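Lipid binding hydrolase (Escherichia coli, PDB 2IF6) is of unsettled function but, as a permuted papain-like member of the C92 family, is probably a hydrolase of the amidase type. Local coordinates at residues Thr34-Met39 with Gln85-Thr90; Lys92-Lys97 with Tyr120-Gly125. All coordinates share one frame; numbering follows the deposited sequence. Where two conformers were deposited one is given.

Interaction 1 (Thr34-Met39 with Gln85-Thr90); sequences TGMLVM and QKLAQT
Met-36 reaches from the strand to the helix with its terminal methyl, the part of it that comes closest: CE of Met-36 sits 4.1 Å from CB of Leu-87, and at the same range from that residue's carbonyl O. The two side chains meet at a slant. The methyl lands at the root of Leu-87, close to the helix backbone, and not on the branched tip. Two residues further along the strand, CG1 of Val-38 faces CB of Ala-88 at 4.3 Å. No hydrogen bond joins the segments, and together they bury 142 Å².

CG of Met-36 lies opposite the backbone N (chi1 179°) and the chain runs out extended as far as SD, then bends at chi3 (82°) to swing CE toward the helix. That bend also brings CE of Met-36 to 3.8 Å from CG2 of Val-38, so the two side chains form one apolar patch. The small methyl of Ala-88 lets strand and helix come close, with CA of Val-38 6.4 Å from CA of Ala-88. On the helix, the carbonyl O of Lys-86 accepts both N and OG1 of Thr-90, from opposite faces of its plane; OG1 comes in at 3.0 Å.

Further out, strand 33-40 starts at His-33, probably of a papain-like triad that Met-36 lies near without touching. The strand is held on both edges of its backbone, by Ile-11 and Gly-8 on one flank and by Phe-47 and Tyr-45 on the other. Tyr-120 of helix 112-124 touches both Met-36 and Leu-87, so this join sits where helices 81-91 and 112-124 pack on one face of the antiparallel sheet.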
loop_
_atom_site.group_PDB
_atom_site.type_symbol
_atom_site.label_atom_id
_atom_site.label_comp_id
_atom_site.label_asym_id
_atom_site.label_seq_id
_atom_site.Cartn_x
_atom_site.Cartn_y
_atom_site.Cartn_z
ATOM N N THR A 34 1.354 -0.937 2.997
ATOM C CA THR A 34 0.686 -2.012 2.237
ATOM C C THR A 34 1.684 -2.617 1.242
ATOM O O THR A 34 2.686 -1.977 0.879
ATOM C CB THR A 34 -0.614 -1.490 1.554
ATOM O OG1 THR A 34 -1.360 -2.565 0.971
ATOM C CG2 THR A 34 -0.298 -0.491 0.487
ATOM N N GLY A 35 1.459 -3.867 0.869
ATOM C CA GLY A 35 2.220 -4.481 -0.224
ATOM C C GLY A 35 1.340 -5.541 -0.864
ATOM O O GLY A 35 0.183 -5.756 -0.419
ATOM N N MET A 36 1.864 -6.196 -1.896
ATOM C CA MET A 36 1.073 -7.199 -2.628
ATOM C C MET A 36 1.854 -8.484 -2.637
ATOM O O MET A 36 3.081 -8.481 -2.912
ATOM C CB MET A 36 0.800 -6.734 -4.071
ATOM C CG MET A 36 -0.036 -7.720 -5.024
ATOM S SD MET A 36 -0.012 -7.127 -6.742
ATOM C CE MET A 36 1.597 -7.774 -7.331
ATOM N N LEU A 37 1.164 -9.577 -2.341
ATOM C CA LEU A 37 1.788 -10.905 -2.313
ATOM C C LEU A 37 2.210 -11.279 -3.744
ATOM O O LEU A 37 1.470 -11.019 -4.695
ATOM C CB LEU A 37 0.832 -11.958 -1.750
ATOM C CG LEU A 37 0.759 -12.241 -0.232
ATOM C CD1 LEU A 37 2.009 -12.943 0.225
ATOM C CD2 LEU A 37 0.502 -10.955 0.564
ATOM N N VAL A 38 3.430 -11.825 -3.875
ATOM C CA VAL A 38 3.872 -12.488 -5.118
ATOM C C VAL A 38 4.491 -13.837 -4.702
ATOM O O VAL A 38 5.432 -13.871 -3.879
ATOM C CB VAL A 38 4.853 -11.652 -5.961
ATOM C CG1 VAL A 38 5.332 -12.451 -7.184
ATOM C CG2 VAL A 38 4.197 -10.392 -6.438
ATOM N N MET A 39 3.921 -14.930 -5.209
ATOM C CA MET A 39 4.479 -16.263 -5.011
ATOM C C MET A 39 5.627 -16.462 -5.993
ATOM O O MET A 39 5.461 -16.383 -7.213
ATOM C CB MET A 39 3.410 -17.364 -5.125
ATOM C CG MET A 39 2.155 -17.095 -4.302
ATOM S SD MET A 39 2.414 -16.717 -2.535
ATOM C CE MET A 39 2.941 -18.301 -1.971
ATOM N N GLN A 85 -0.399 -14.186 -12.968
ATOM C CA GLN A 85 0.790 -14.037 -13.820
ATOM C C GLN A 85 0.884 -12.631 -14.432
ATOM O O GLN A 85 1.987 -12.126 -14.673
ATOM C CB GLN A 85 0.796 -15.065 -14.968
ATOM C CG GLN A 85 1.149 -16.490 -14.513
ATOM C CD GLN A 85 0.884 -17.586 -15.549
ATOM O OE1 GLN A 85 0.411 -17.329 -16.677
ATOM N NE2 GLN A 85 1.186 -18.831 -15.160
ATOM N N LYS A 86 -0.254 -11.999 -14.702
ATOM C CA LYS A 86 -0.196 -10.617 -15.208
ATOM C C LYS A 86 0.214 -9.622 -14.109
ATOM O O LYS A 86 1.000 -8.690 -14.370
ATOM C CB LYS A 86 -1.508 -10.208 -15.874
ATOM C CG LYS A 86 -1.734 -10.894 -17.207
ATOM C CD LYS A 86 -3.118 -10.575 -17.759
ATOM C CE LYS A 86 -3.366 -11.308 -19.079
ATOM N NZ LYS A 86 -4.686 -10.923 -19.672
ATOM N N LEU A 87 -0.296 -9.820 -12.891
ATOM C CA LEU A 87 0.136 -8.973 -11.747
ATOM C C LEU A 87 1.621 -9.143 -11.494
ATOM O O LEU A 87 2.349 -8.150 -11.357
ATOM C CB LEU A 87 -0.641 -9.307 -10.470
ATOM C CG LEU A 87 -2.115 -8.885 -10.467
ATOM C CD1 LEU A 87 -2.797 -9.623 -9.347
ATOM C CD2 LEU A 87 -2.356 -7.349 -10.399
ATOM N N ALA A 88 2.071 -10.396 -11.442
ATOM C CA ALA A 88 3.493 -10.679 -11.225
ATOM C C ALA A 88 4.395 -10.001 -12.273
ATOM O O ALA A 88 5.413 -9.399 -11.919
ATOM C CB ALA A 88 3.728 -12.180 -11.167
ATOM N N GLN A 89 4.009 -10.108 -13.552
ATOM C CA GLN A 89 4.718 -9.531 -14.714
ATOM C C GLN A 89 4.831 -8.010 -14.653
ATOM O O GLN A 89 5.883 -7.414 -14.898
ATOM C CB GLN A 89 3.935 -9.903 -15.984
ATOM C CG GLN A 89 4.642 -9.705 -17.322
ATOM C CD GLN A 89 3.853 -10.297 -18.510
ATOM O OE1 GLN A 89 2.617 -10.166 -18.601
ATOM N NE2 GLN A 89 4.578 -10.929 -19.439
ATOM N N THR A 90 3.696 -7.381 -14.389
ATOM C CA THR A 90 3.633 -5.933 -14.264
ATOM C C THR A 90 4.435 -5.434 -13.085
ATOM O O THR A 90 5.102 -4.420 -13.196
ATOM C CB THR A 90 2.168 -5.478 -14.124
ATOM O OG1 THR A 90 1.467 -5.863 -15.299
ATOM C CG2 THR A 90 2.062 -3.961 -13.974
#

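Interaction 2 (Lys92-Lys97 with Tyr120-Gly125); sequences KRYLGK and YQNALG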
loop_
_atom_site.group_PDB
_atom_site.type_symbol
_atom_site.label_atom_id
_atom_site.label_comp_id
_atom_site.label_asym_id
_atom_site.label_seq_id
_atom_site.Cartn_x
_atom_site.Cartn_y
_atom_site.Cartn_z
ATOM N N LYS A 92 7.094 -6.365 -12.005
ATOM C CA LYS A 92 8.523 -6.330 -12.358
ATOM C C LYS A 92 8.978 -4.985 -12.910
ATOM O O LYS A 92 10.118 -4.617 -12.739
ATOM C CB LYS A 92 8.863 -7.418 -13.378
ATOM C CG LYS A 92 8.808 -8.814 -12.817
ATOM C CD LYS A 92 9.190 -9.839 -13.895
ATOM C CE LYS A 92 9.182 -11.245 -13.287
ATOM N NZ LYS A 92 9.401 -12.349 -14.297
ATOM N N ARG A 93 8.082 -4.260 -13.559
ATOM C CA ARG A 93 8.399 -2.983 -14.204
ATOM C C ARG A 93 8.704 -1.866 -13.205
ATOM O O ARG A 93 9.286 -0.864 -13.576
ATOM C CB ARG A 93 7.260 -2.549 -15.140
ATOM C CG ARG A 93 6.832 -3.624 -16.169
ATOM C CD ARG A 93 5.580 -3.215 -16.958
ATOM N NE ARG A 93 5.671 -1.861 -17.504
ATOM C CZ ARG A 93 4.656 -0.990 -17.505
ATOM N NH1 ARG A 93 3.469 -1.330 -16.991
ATOM N NH2 ARG A 93 4.825 0.232 -18.012
ATOM N N TYR A 94 8.324 -2.046 -11.937
ATOM C CA TYR A 94 8.498 -1.009 -10.901
ATOM C C TYR A 94 9.659 -1.314 -9.943
ATOM O O TYR A 94 10.011 -0.476 -9.101
ATOM C CB TYR A 94 7.193 -0.848 -10.089
ATOM C CG TYR A 94 6.018 -0.398 -10.938
ATOM C CD1 TYR A 94 5.700 0.948 -11.059
ATOM C CD2 TYR A 94 5.237 -1.324 -11.623
ATOM C CE1 TYR A 94 4.609 1.363 -11.852
ATOM C CE2 TYR A 94 4.177 -0.924 -12.439
ATOM C CZ TYR A 94 3.866 0.411 -12.545
ATOM O OH TYR A 94 2.807 0.798 -13.341
ATOM N N LEU A 95 10.256 -2.505 -10.061
ATOM C CA LEU A 95 11.313 -2.891 -9.147
ATOM C C LEU A 95 12.472 -1.912 -9.227
ATOM O O LEU A 95 12.831 -1.437 -10.322
ATOM C CB LEU A 95 11.833 -4.306 -9.454
ATOM C CG LEU A 95 10.882 -5.441 -9.114
ATOM C CD1 LEU A 95 11.287 -6.733 -9.795
ATOM C CD2 LEU A 95 10.765 -5.650 -7.547
ATOM N N GLY A 96 13.039 -1.591 -8.075
ATOM C CA GLY A 96 14.164 -0.666 -8.017
ATOM C C GLY A 96 13.831 0.812 -7.986
ATOM O O GLY A 96 14.731 1.620 -7.812
ATOM N N LYS A 97 12.569 1.187 -8.162
ATOM C CA LYS A 97 12.165 2.610 -8.071
ATOM C C LYS A 97 12.340 3.104 -6.626
ATOM O O LYS A 97 11.953 2.398 -5.679
ATOM C CB LYS A 97 10.713 2.802 -8.503
ATOM C CG LYS A 97 10.462 2.673 -10.040
ATOM C CD LYS A 97 10.866 3.941 -10.765
ATOM C CE LYS A 97 10.785 3.793 -12.317
ATOM N NZ LYS A 97 9.359 3.680 -12.704
ATOM N N TYR A 120 -2.245 -3.089 -10.251
ATOM C CA TYR A 120 -3.564 -3.662 -10.558
ATOM C C TYR A 120 -4.147 -3.002 -11.789
ATOM O O TYR A 120 -4.790 -3.659 -12.626
ATOM C CB TYR A 120 -4.529 -3.516 -9.377
ATOM C CG TYR A 120 -4.638 -4.786 -8.578
ATOM C CD1 TYR A 120 -3.712 -5.094 -7.580
ATOM C CD2 TYR A 120 -5.627 -5.715 -8.860
ATOM C CE1 TYR A 120 -3.817 -6.294 -6.853
ATOM C CE2 TYR A 120 -5.724 -6.917 -8.169
ATOM C CZ TYR A 120 -4.816 -7.199 -7.160
ATOM O OH TYR A 120 -4.949 -8.365 -6.447
ATOM N N GLN A 121 -3.924 -1.702 -11.890
ATOM C CA GLN A 121 -4.530 -0.934 -12.965
ATOM C C GLN A 121 -3.860 -1.344 -14.259
ATOM O O GLN A 121 -4.518 -1.603 -15.250
ATOM C CB GLN A 121 -4.393 0.567 -12.690
ATOM C CG GLN A 121 -4.275 1.501 -13.947
ATOM C CD GLN A 121 -5.485 1.479 -14.848
ATOM O OE1 GLN A 121 -5.365 1.666 -16.076
ATOM N NE2 GLN A 121 -6.658 1.255 -14.268
ATOM N N ASN A 122 -2.536 -1.418 -14.245
ATOM C CA ASN A 122 -1.816 -1.697 -15.473
ATOM C C ASN A 122 -1.852 -3.154 -15.910
ATOM O O ASN A 122 -1.841 -3.434 -17.099
ATOM C CB ASN A 122 -0.401 -1.136 -15.408
ATOM C CG ASN A 122 -0.392 0.380 -15.580
ATOM O OD1 ASN A 122 -0.794 0.890 -16.631
ATOM N ND2 ASN A 122 -0.007 1.104 -14.537
ATOM N N ALA A 123 -1.972 -4.071 -14.959
ATOM C CA ALA A 123 -2.036 -5.490 -15.294
ATOM C C ALA A 123 -3.449 -5.972 -15.688
ATOM O O ALA A 123 -3.605 -6.719 -16.673
ATOM C CB ALA A 123 -1.475 -6.342 -14.166
ATOM N N LEU A 124 -4.464 -5.577 -14.922
ATOM C CA LEU A 124 -5.815 -6.135 -15.070
ATOM C C LEU A 124 -6.857 -5.077 -15.462
ATOM O O LEU A 124 -8.023 -5.415 -15.667
ATOM C CB LEU A 124 -6.255 -6.819 -13.747
ATOM C CG LEU A 124 -5.299 -7.856 -13.122
ATOM C CD1 LEU A 124 -5.908 -8.476 -11.890
ATOM C CD2 LEU A 124 -4.944 -8.952 -14.189
ATOM N N GLY A 125 -6.441 -3.816 -15.523
ATOM C CA GLY A 125 -7.365 -2.687 -15.724
ATOM C C GLY A 125 -8.390 -2.529 -14.615
ATOM O O GLY A 125 -9.493 -2.029 -14.856
#
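Tyr-94 and Asn-122 bring their polar ends together: OH of Tyr-94 lies 3.1 Å from ND2 of Asn-122. The amide nitrogen comes in at the ring's edge, near its plane, and the two flat groups are turned by 32°, while the side chains themselves cross at about a right angle. ND2 of Asn-122 is hydrogen-bonded to the carbonyl O of Lys-118, one turn earlier in the same helix. That bond turns the nitrogen end of the amide back along the helix, the end that lies beside the tyrosine OH.

Van der Waals contact comes from Arg-93, whose NH1 stops 4.2 Å from CB of Asn-122. The guanidinium meets that carbon with its edge, and its plane stands almost perpendicular to the amide, 87° away. A bend at chi3 (49°) turns the arginine's end toward the helix; both it and Asn-122 lie at the exposed margin, while the Tyr-94 ring is buried against Val-115, Lys-118 and Val-119.

In the fold, 92-97 begins the link that leaves helix 81-91 and returns as helix 112-124, the helix that carries Cys-112, the probable nucleophile of a papain-like Cys-His-Glu site. The contact lies near the far end of that helix.

Backbone bonds shape both partners. A type II turn from Tyr-94 to Lys-97 is closed by N of Lys-97 on O of Tyr-94 at 3.2 Å, with Gly-96 supplying the positive phi of its third position. Across the contact, N of Leu-124 still bonds to O of Tyr-120 at 3.0 Å; Gly-125 then leaves helical geometry with positive phi, its N bonding only weakly to O of Gln-121.

Interactions 1 and 2 follow one another along the chain, the first closing before the second opens, and their centres are about 8 Å apart. Helix 81-91 lies against strand 33-40 in interaction 1; the chain just beyond that helix then meets the end of helix 112-124 in interaction 2. The two join directly through the helix pair: CB of Ala-123 packs 3.2 Å from OG1 of Thr-90 and 3.4 Å from O of Lys-86. Sheet, helix 81-91 and helix 112-124 thus form one continuous packed unit within the permuted papain-like family region, and strand 33-40 and helix 112-124 carry His-33 and Cys-112 of the probable triad.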